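Local coordinates for protein cystatin F (Homo sapiens, PDB 2CH9) that inhibits papain-like cysteine proteases such as papain and cathepsin L, more weakly than other cystatins, and forms a disulfide-linked homodimer, at residues A[29-34]-A[54-59]; A[49-54]-A[75-80]; A[69-74]-A[105-110]. One frame throughout, in Å; residues are numbered along the deposited sequence.

Contact 1 of 3, residues A[29-34]-A[54-59]; sequences GVLQAA and SRITRA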
loop_
_atom_site.group_PDB
_atom_site.type_symbol
_atom_site.label_atom_id
_atom_site.label_comp_id
_atom_site.label_asym_id
_atom_site.label_seq_id
_atom_site.Cartn_x
_atom_site.Cartn_y
_atom_site.Cartn_z
ATOM N N GLY A 29 12.394 -6.744 12.192
ATOM C CA GLY A 29 10.980 -6.656 11.822
ATOM C C GLY A 29 10.726 -6.963 10.350
ATOM O O GLY A 29 9.759 -7.662 10.000
ATOM N N VAL A 30 11.580 -6.432 9.476
ATOM C CA VAL A 30 11.507 -6.760 8.051
ATOM C C VAL A 30 11.690 -8.257 7.830
ATOM O O VAL A 30 10.985 -8.842 7.025
ATOM C CB VAL A 30 12.561 -6.028 7.215
ATOM C CG1 VAL A 30 12.575 -6.570 5.780
ATOM C CG2 VAL A 30 12.283 -4.535 7.201
ATOM N N LEU A 31 12.646 -8.860 8.541
ATOM C CA LEU A 31 12.932 -10.275 8.379
ATOM C C LEU A 31 11.737 -11.139 8.784
ATOM O O LEU A 31 11.416 -12.116 8.099
ATOM C CB LEU A 31 14.185 -10.681 9.161
ATOM C CG LEU A 31 15.484 -9.997 8.719
ATOM C CD1 LEU A 31 16.568 -10.242 9.746
ATOM C CD2 LEU A 31 15.946 -10.458 7.343
ATOM N N GLN A 32 11.079 -10.766 9.882
ATOM C CA GLN A 32 9.898 -11.480 10.351
ATOM C C GLN A 32 8.732 -11.282 9.382
ATOM O O GLN A 32 7.963 -12.200 9.144
ATOM C CB GLN A 32 9.510 -11.045 11.765
ATOM C CG GLN A 32 8.312 -11.794 12.346
ATOM C CD GLN A 32 8.530 -13.321 12.430
ATOM O OE1 GLN A 32 9.326 -13.800 13.247
ATOM N NE2 GLN A 32 7.819 -14.081 11.587
ATOM N N ALA A 33 8.614 -10.087 8.805
ATOM C CA ALA A 33 7.542 -9.819 7.845
ATOM C C ALA A 33 7.702 -10.662 6.569
ATOM O O ALA A 33 6.717 -11.177 6.022
ATOM C CB ALA A 33 7.462 -8.315 7.530
ATOM N N ALA A 34 8.941 -10.815 6.109
ATOM C CA ALA A 34 9.242 -11.663 4.954
ATOM C C ALA A 34 8.931 -13.138 5.230
ATOM O O ALA A 34 8.513 -13.857 4.321
ATOM C CB ALA A 34 10.693 -11.498 4.534
ATOM N N SER A 54 14.145 -16.126 0.382
ATOM C CA SER A 54 15.555 -16.293 0.034
ATOM C C SER A 54 16.325 -14.978 -0.030
ATOM O O SER A 54 17.528 -14.966 0.193
ATOM C CB SER A 54 15.731 -17.101 -1.262
ATOM O OG SER A 54 15.229 -16.414 -2.396
ATOM N N ARG A 55 15.635 -13.878 -0.327
ATOM C CA ARG A 55 16.284 -12.574 -0.443
ATOM C C ARG A 55 15.253 -11.469 -0.304
ATOM O O ARG A 55 14.177 -11.560 -0.866
ATOM C CB ARG A 55 17.018 -12.461 -1.791
ATOM C CG ARG A 55 17.821 -11.190 -1.987
ATOM C CD ARG A 55 18.915 -11.375 -3.053
ATOM N NE ARG A 55 18.379 -11.312 -4.412
ATOM C CZ ARG A 55 18.747 -10.422 -5.335
ATOM N NH1 ARG A 55 19.674 -9.504 -5.063
ATOM N NH2 ARG A 55 18.187 -10.449 -6.541
ATOM N N ILE A 56 15.587 -10.424 0.442
ATOM C CA ILE A 56 14.729 -9.256 0.533
ATOM C C ILE A 56 15.473 -8.123 -0.141
ATOM O O ILE A 56 16.503 -7.668 0.361
ATOM C CB ILE A 56 14.408 -8.895 1.990
ATOM C CG1 ILE A 56 13.775 -10.084 2.696
ATOM C CG2 ILE A 56 13.496 -7.655 2.050
ATOM C CD1 ILE A 56 13.945 -10.059 4.178
ATOM N N THR A 57 14.962 -7.681 -1.289
ATOM C CA THR A 57 15.687 -6.710 -2.100
ATOM C C THR A 57 15.327 -5.267 -1.756
ATOM O O THR A 57 16.184 -4.385 -1.808
ATOM C CB THR A 57 15.520 -6.977 -3.616
ATOM O OG1 THR A 57 14.191 -7.432 -3.878
ATOM C CG2 THR A 57 16.477 -8.061 -4.060
ATOM N N ARG A 58 14.066 -5.038 -1.386
ATOM C CA ARG A 58 13.577 -3.694 -1.059
ATOM C C ARG A 58 12.533 -3.775 0.043
ATOM O O ARG A 58 11.822 -4.768 0.157
ATOM C CB ARG A 58 13.015 -2.980 -2.311
ATOM C CG ARG A 58 14.088 -2.656 -3.328
ATOM C CD ARG A 58 13.645 -1.761 -4.485
ATOM N NE ARG A 58 13.096 -2.548 -5.593
ATOM C CZ ARG A 58 12.754 -2.053 -6.785
ATOM N NH1 ARG A 58 12.895 -0.754 -7.042
ATOM N NH2 ARG A 58 12.248 -2.859 -7.719
ATOM N N ALA A 59 12.452 -2.731 0.859
ATOM C CA ALA A 59 11.535 -2.724 2.002
ATOM C C ALA A 59 11.152 -1.288 2.353
ATOM O O ALA A 59 12.022 -0.405 2.405
ATOM C CB ALA A 59 12.179 -3.394 3.205
#
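At 121° to each other, helix segment 29-34 and strand segment 54-59 bring Val30 and Ala34, one helical turn apart, to face Ala59 and Ile56, the two short axes approaching to 9.9 Å. No hydrogen bond crosses this interface; it is held by aliphatic side chains, mostly methyl groups. Ile56 carries most of the contact. With its CG1 anti to the carbonyl carbon (chi1 -56°) and its chain extended to CD1, it sets that terminal methyl 3.6 Å from Ala34 CB, while Leu31 crosses it at about a right angle and brings CD2 to 3.8 Å from Ile56 CD1. This is the cystatin fold at its centre: the long helix 28-44 lies across the antiparallel sheet, and the small side chain of Ala34 probably helps the helix approach the strand. The other branch of Ile56, CG2, meets Val30 CG1 at 4.0 Å as the two side chains pass antiparallel. Val30 straddles the next inward-facing position, its CG1 4.1 Å from Ala59 CB and its CG2 hardly further. Leu71 of the adjacent strand touches both Val30 and Ala59, and Asp27 accepts a hydrogen bond from the backbone N of Val30.

Contact 2 of 3, residues A[49-54]-A[75-80]; sequences FLFKES and IGRTTC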
loop_
_atom_site.group_PDB
_atom_site.type_symbol
_atom_site.label_atom_id
_atom_site.label_comp_id
_atom_site.label_asym_id
_atom_site.label_seq_id
_atom_site.Cartn_x
_atom_site.Cartn_y
_atom_site.Cartn_z
ATOM N N PHE A 49 6.387 -29.157 -1.712
ATOM C CA PHE A 49 7.403 -28.642 -0.794
ATOM C C PHE A 49 7.061 -27.257 -0.245
ATOM O O PHE A 49 6.334 -26.483 -0.877
ATOM C CB PHE A 49 8.773 -28.592 -1.474
ATOM C CG PHE A 49 9.320 -29.942 -1.853
ATOM C CD1 PHE A 49 9.871 -30.783 -0.890
ATOM C CD2 PHE A 49 9.293 -30.368 -3.177
ATOM C CE1 PHE A 49 10.380 -32.032 -1.237
ATOM C CE2 PHE A 49 9.804 -31.625 -3.532
ATOM C CZ PHE A 49 10.346 -32.455 -2.560
ATOM N N LEU A 50 7.596 -26.950 0.934
ATOM C CA LEU A 50 7.492 -25.606 1.488
ATOM C C LEU A 50 8.492 -24.660 0.802
ATOM O O LEU A 50 9.606 -25.056 0.441
ATOM C CB LEU A 50 7.752 -25.603 3.002
ATOM C CG LEU A 50 6.844 -26.325 3.994
ATOM C CD1 LEU A 50 7.496 -26.283 5.374
ATOM C CD2 LEU A 50 5.448 -25.713 4.034
ATOM N N PHE A 51 8.089 -23.407 0.640
ATOM C CA PHE A 51 8.992 -22.369 0.159
ATOM C C PHE A 51 9.502 -21.567 1.343
ATOM O O PHE A 51 8.891 -21.584 2.404
ATOM C CB PHE A 51 8.277 -21.464 -0.839
ATOM C CG PHE A 51 8.174 -22.045 -2.223
ATOM C CD1 PHE A 51 7.441 -23.205 -2.460
ATOM C CD2 PHE A 51 8.796 -21.415 -3.301
ATOM C CE1 PHE A 51 7.339 -23.741 -3.754
ATOM C CE2 PHE A 51 8.705 -21.939 -4.594
ATOM C CZ PHE A 51 7.973 -23.104 -4.821
ATOM N N LYS A 52 10.609 -20.855 1.148
ATOM C CA LYS A 52 11.207 -20.030 2.192
ATOM C C LYS A 52 11.735 -18.735 1.572
ATOM O O LYS A 52 12.212 -18.727 0.423
ATOM C CB LYS A 52 12.341 -20.812 2.871
ATOM C CG LYS A 52 13.061 -20.123 4.025
ATOM C CD LYS A 52 14.154 -21.029 4.572
ATOM C CE LYS A 52 14.890 -20.395 5.728
ATOM N NZ LYS A 52 15.989 -21.276 6.238
ATOM N N GLU A 53 11.639 -17.634 2.313
ATOM C CA GLU A 53 12.178 -16.370 1.818
ATOM C C GLU A 53 13.682 -16.554 1.558
ATOM O O GLU A 53 14.402 -17.119 2.393
ATOM C CB GLU A 53 11.875 -15.231 2.799
ATOM C CG GLU A 53 12.703 -15.208 4.105
ATOM C CD GLU A 53 12.258 -16.214 5.164
ATOM O OE1 GLU A 53 11.293 -16.990 4.963
ATOM O OE2 GLU A 53 12.903 -16.236 6.226
ATOM N N SER A 54 14.145 -16.126 0.382
ATOM C CA SER A 54 15.555 -16.293 0.034
ATOM C C SER A 54 16.325 -14.978 -0.030
ATOM O O SER A 54 17.528 -14.966 0.193
ATOM C CB SER A 54 15.731 -17.101 -1.262
ATOM O OG SER A 54 15.229 -16.414 -2.396
ATOM N N ILE A 75 11.412 -15.718 -2.957
ATOM C CA ILE A 75 11.160 -16.966 -2.240
ATOM C C ILE A 75 11.625 -18.150 -3.077
ATOM O O ILE A 75 11.608 -18.085 -4.304
ATOM C CB ILE A 75 9.678 -17.120 -1.845
ATOM C CG1 ILE A 75 8.779 -17.226 -3.085
ATOM C CG2 ILE A 75 9.241 -15.945 -0.950
ATOM C CD1 ILE A 75 7.359 -17.654 -2.759
ATOM N N GLY A 76 12.061 -19.215 -2.409
ATOM C CA GLY A 76 12.581 -20.387 -3.095
ATOM C C GLY A 76 12.088 -21.692 -2.505
ATOM O O GLY A 76 11.827 -21.782 -1.299
ATOM N N ARG A 77 11.964 -22.710 -3.357
ATOM C CA ARG A 77 11.520 -24.025 -2.910
ATOM C C ARG A 77 12.587 -24.680 -2.035
ATOM O O ARG A 77 13.768 -24.673 -2.381
ATOM C CB ARG A 77 11.162 -24.918 -4.098
ATOM C CG ARG A 77 10.527 -26.235 -3.676
ATOM C CD ARG A 77 10.265 -27.173 -4.842
ATOM N NE ARG A 77 9.034 -26.854 -5.568
ATOM C CZ ARG A 77 8.960 -26.661 -6.882
ATOM N NH1 ARG A 77 10.045 -26.764 -7.643
ATOM N NH2 ARG A 77 7.792 -26.377 -7.447
ATOM N N THR A 78 12.165 -25.215 -0.888
ATOM C CA THR A 78 13.054 -25.952 0.011
ATOM C C THR A 78 12.887 -27.463 -0.169
ATOM O O THR A 78 12.041 -27.921 -0.941
ATOM C CB THR A 78 12.803 -25.603 1.503
ATOM O OG1 THR A 78 11.544 -26.144 1.919
ATOM C CG2 THR A 78 12.807 -24.110 1.733
ATOM N N THR A 79 13.690 -28.233 0.564
ATOM C CA THR A 79 13.634 -29.693 0.511
ATOM C C THR A 79 12.692 -30.270 1.580
ATOM O O THR A 79 12.644 -31.486 1.783
ATOM C CB THR A 79 15.038 -30.322 0.699
ATOM O OG1 THR A 79 15.562 -29.940 1.975
ATOM C CG2 THR A 79 15.996 -29.874 -0.396
ATOM N N CYS A 80 11.961 -29.392 2.267
ATOM C CA CYS A 80 11.024 -29.806 3.301
ATOM C C CYS A 80 9.646 -29.951 2.724
ATOM O O CYS A 80 9.113 -29.016 2.140
ATOM C CB CYS A 80 10.932 -28.767 4.402
ATOM S SG CYS A 80 12.289 -28.665 5.557
#
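Phe51 pairs with Arg77, and Glu53 with Ile75, at non-hydrogen-bonded antiparallel positions on either side of the hydrogen-bonded pair Lys52 and Gly76, the strand axes running 141° apart. The Phe51 ring lies against the neighbouring strand: Arg77 CB stands over one face, 3.9 Å from the ring centroid and 18° off its normal, a CH-pi contact. Phe51 CZ lies over a face of the guanidinium, although the two planes are far from parallel. Were Phe51 cut back to an alanine, the aliphatic part of Arg77 would probably lose this aromatic surface and a gap would open beside Ile75, whose CD1 packs 4.1 Å from Phe51 CD2. Phe49 packs against the middle of the same arginine side chain, its CB 3.7 Å from Arg77 CG, and Asp47 and Leu99 O hold the guanidinium tip. Beyond the regular pairing, two donors of one residue grip Leu50 O. Thr78 N comes nearly straight onto the carbonyl, and Thr78 OG1, 2.7 Å from Leu50 O, approaches from above its plane. Lying between its own backbone N and carbonyl carbon (chi1 70°), that hydroxyl can also accept from Cys80 N in an ST turn, while Leu50 N bonds to Cys80 O at 2.8 Å, so the chain stays attached as it turns the corner toward the Cys80–Cys91 disulfide. Thr78 CG2 packs 3.5 Å from Lys52 CB, and Lys52 NZ extends to Cys91 O. On the face of Phe51 and Ile75, the sheet is covered by Phe41 and Val38 of helix 28-44, with Leu103 of strand 102-112 alongside.

Contact 3 of 3, residues A[69-74]-A[105-110]; sequences YMLEVE and CYSEVW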
loop_
_atom_site.group_PDB
_atom_site.type_symbol
_atom_site.label_atom_id
_atom_site.label_comp_id
_atom_site.label_asym_id
_atom_site.label_seq_id
_atom_site.Cartn_x
_atom_site.Cartn_y
_atom_site.Cartn_z
ATOM N N TYR A 69 4.502 -3.395 6.498
ATOM C CA TYR A 69 5.694 -3.577 5.670
ATOM C C TYR A 69 5.305 -3.712 4.227
ATOM O O TYR A 69 4.328 -4.382 3.898
ATOM C CB TYR A 69 6.487 -4.795 6.118
ATOM C CG TYR A 69 7.036 -4.639 7.506
ATOM C CD1 TYR A 69 8.245 -3.971 7.733
ATOM C CD2 TYR A 69 6.329 -5.110 8.609
ATOM C CE1 TYR A 69 8.736 -3.814 9.018
ATOM C CE2 TYR A 69 6.818 -4.949 9.895
ATOM C CZ TYR A 69 8.012 -4.309 10.091
ATOM O OH TYR A 69 8.482 -4.178 11.371
ATOM N N MET A 70 6.017 -3.014 3.355
ATOM C CA MET A 70 5.851 -3.221 1.921
ATOM C C MET A 70 7.173 -3.813 1.463
ATOM O O MET A 70 8.206 -3.147 1.566
ATOM C CB MET A 70 5.558 -1.894 1.208
ATOM C CG MET A 70 4.338 -1.198 1.765
ATOM S SD MET A 70 4.123 0.453 1.117
ATOM C CE MET A 70 2.439 0.778 1.662
ATOM N N LEU A 71 7.141 -5.051 0.971
ATOM C CA LEU A 71 8.367 -5.815 0.750
ATOM C C LEU A 71 8.486 -6.330 -0.666
ATOM O O LEU A 71 7.503 -6.739 -1.278
ATOM C CB LEU A 71 8.458 -7.010 1.702
ATOM C CG LEU A 71 8.313 -6.819 3.206
ATOM C CD1 LEU A 71 8.479 -8.165 3.867
ATOM C CD2 LEU A 71 9.348 -5.822 3.770
ATOM N N GLU A 72 9.715 -6.286 -1.173
ATOM C CA GLU A 72 10.106 -6.979 -2.381
ATOM C C GLU A 72 11.003 -8.124 -1.904
ATOM O O GLU A 72 12.116 -7.905 -1.436
ATOM C CB GLU A 72 10.866 -6.036 -3.317
ATOM C CG GLU A 72 11.182 -6.606 -4.672
ATOM C CD GLU A 72 11.975 -5.628 -5.529
ATOM O OE1 GLU A 72 13.190 -5.415 -5.256
ATOM O OE2 GLU A 72 11.396 -5.065 -6.485
ATOM N N VAL A 73 10.498 -9.342 -2.026
ATOM C CA VAL A 73 11.111 -10.509 -1.398
ATOM C C VAL A 73 11.166 -11.664 -2.412
ATOM O O VAL A 73 10.202 -11.898 -3.140
ATOM C CB VAL A 73 10.343 -10.907 -0.093
ATOM C CG1 VAL A 73 8.834 -10.861 -0.299
ATOM C CG2 VAL A 73 10.791 -12.269 0.438
ATOM N N GLU A 74 12.310 -12.328 -2.515
ATOM C CA GLU A 74 12.409 -13.531 -3.318
ATOM C C GLU A 74 12.153 -14.749 -2.432
ATOM O O GLU A 74 12.599 -14.792 -1.286
ATOM C CB GLU A 74 13.768 -13.627 -4.009
ATOM C CG GLU A 74 13.910 -12.686 -5.209
ATOM C CD GLU A 74 15.342 -12.548 -5.690
ATOM O OE1 GLU A 74 16.151 -13.486 -5.488
ATOM O OE2 GLU A 74 15.669 -11.496 -6.283
ATOM N N CYS A 105 8.307 -11.869 -5.386
ATOM C CA CYS A 105 7.049 -11.445 -4.794
ATOM C C CYS A 105 7.064 -9.987 -4.347
ATOM O O CYS A 105 8.112 -9.424 -4.038
ATOM C CB CYS A 105 6.703 -12.322 -3.584
ATOM S SG CYS A 105 6.589 -14.078 -3.922
ATOM N N TYR A 106 5.884 -9.386 -4.329
ATOM C CA TYR A 106 5.645 -8.178 -3.579
ATOM C C TYR A 106 4.638 -8.533 -2.490
ATOM O O TYR A 106 3.632 -9.195 -2.749
ATOM C CB TYR A 106 5.092 -7.061 -4.477
ATOM C CG TYR A 106 4.667 -5.858 -3.662
ATOM C CD1 TYR A 106 5.615 -4.942 -3.188
ATOM C CD2 TYR A 106 3.318 -5.657 -3.317
ATOM C CE1 TYR A 106 5.244 -3.859 -2.415
ATOM C CE2 TYR A 106 2.937 -4.562 -2.540
ATOM C CZ TYR A 106 3.909 -3.665 -2.101
ATOM O OH TYR A 106 3.547 -2.582 -1.339
ATOM N N SER A 107 4.910 -8.102 -1.267
ATOM C CA SER A 107 3.956 -8.295 -0.205
ATOM C C SER A 107 3.744 -7.059 0.666
ATOM O O SER A 107 4.619 -6.181 0.776
ATOM C CB SER A 107 4.359 -9.481 0.674
ATOM O OG SER A 107 5.480 -9.145 1.461
ATOM N N GLU A 108 2.561 -7.007 1.275
ATOM C CA GLU A 108 2.284 -6.080 2.365
ATOM C C GLU A 108 1.906 -6.925 3.559
ATOM O O GLU A 108 1.114 -7.868 3.437
ATOM C CB GLU A 108 1.185 -5.095 1.980
ATOM C CG GLU A 108 1.676 -4.101 0.939
ATOM C CD GLU A 108 0.616 -3.203 0.349
ATOM O OE1 GLU A 108 -0.588 -3.279 0.725
ATOM O OE2 GLU A 108 1.001 -2.399 -0.524
ATOM N N VAL A 109 2.507 -6.603 4.699
ATOM C CA VAL A 109 2.367 -7.374 5.919
ATOM C C VAL A 109 2.105 -6.371 7.030
ATOM O O VAL A 109 2.907 -5.438 7.242
ATOM C CB VAL A 109 3.685 -8.118 6.257
ATOM C CG1 VAL A 109 3.564 -8.859 7.572
ATOM C CG2 VAL A 109 4.094 -9.066 5.124
ATOM N N TRP A 110 0.991 -6.545 7.730
ATOM C CA TRP A 110 0.611 -5.645 8.812
ATOM C C TRP A 110 0.849 -6.346 10.140
ATOM O O TRP A 110 0.299 -7.429 10.380
ATOM C CB TRP A 110 -0.862 -5.234 8.676
ATOM C CG TRP A 110 -1.323 -4.207 9.695
ATOM C CD1 TRP A 110 -0.719 -3.006 10.004
ATOM C CD2 TRP A 110 -2.494 -4.284 10.515
ATOM N NE1 TRP A 110 -1.444 -2.347 10.966
ATOM C CE2 TRP A 110 -2.537 -3.104 11.299
ATOM C CE3 TRP A 110 -3.518 -5.226 10.652
ATOM C CZ2 TRP A 110 -3.563 -2.852 12.220
ATOM C CZ3 TRP A 110 -4.529 -4.978 11.564
ATOM C CH2 TRP A 110 -4.544 -3.794 12.337
#
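Leu71 and Ser107, flanked by Tyr69 with Val109 and Val73 with Cys105, form three successive hydrogen-bonded antiparallel pairs, and six backbone bonds satisfy both N and O of all six residues. The bond from Tyr69 N to Val109 O is 2.7 Å, and that from Val73 N to Cys105 O is 3.1 Å. At the intervening pairs, CA hydrogens add weaker contacts, as from Glu108 CA to Tyr69 O at 3.1 Å. Tyr106, its CG anti to the backbone N (chi1 172°), lays its ring along Met70, whose CB is 3.3 Å from Tyr106 OH, and carries that hydroxyl to Glu108. There it gives its proton to the anti lone pair of Glu108 OE2, 2.7 Å from Tyr106 OH. Lys68 NZ forms a salt bridge with the other oxygen, OE1, and the buried carboxylate of Glu72 is met by Arg58 in a salt bridge and by Thr57 OG1. Ser107 OG, on the opposite face and 3.7 Å from Leu71 CB, hydrogen-bonds Ser37 OG of helix 28-44; Cys105 is tied to Cys125 on the next strand, and Met70 packs on Met70 of the second subunit. The pairing is the middle of the antiparallel sheet of a cystatin, whose Leu71 and Tyr69 side lies against the helix.

Strand 67-78 unites the set: contact 2 pairs its end with strand 49-63, contact 3 pairs its middle with strand 102-112, and contact 1 lays helix 28-44 over the strand beside it. The centres of contacts 1 and 3 are about 7 Å apart, whereas contact 2 lies about 15 Å from contact 1 and 16 Å from contact 3. Along the chain, contact 1 closes before contact 3 opens, while contact 2 alternates with both and shares Ser54 with contact 1. Ser54 N probably bonds to Glu74 O where the three regions meet. Helix and consecutive strands make one cystatin domain; at contacts 1 and 3 one face packs on the helix and the other meets the second subunit.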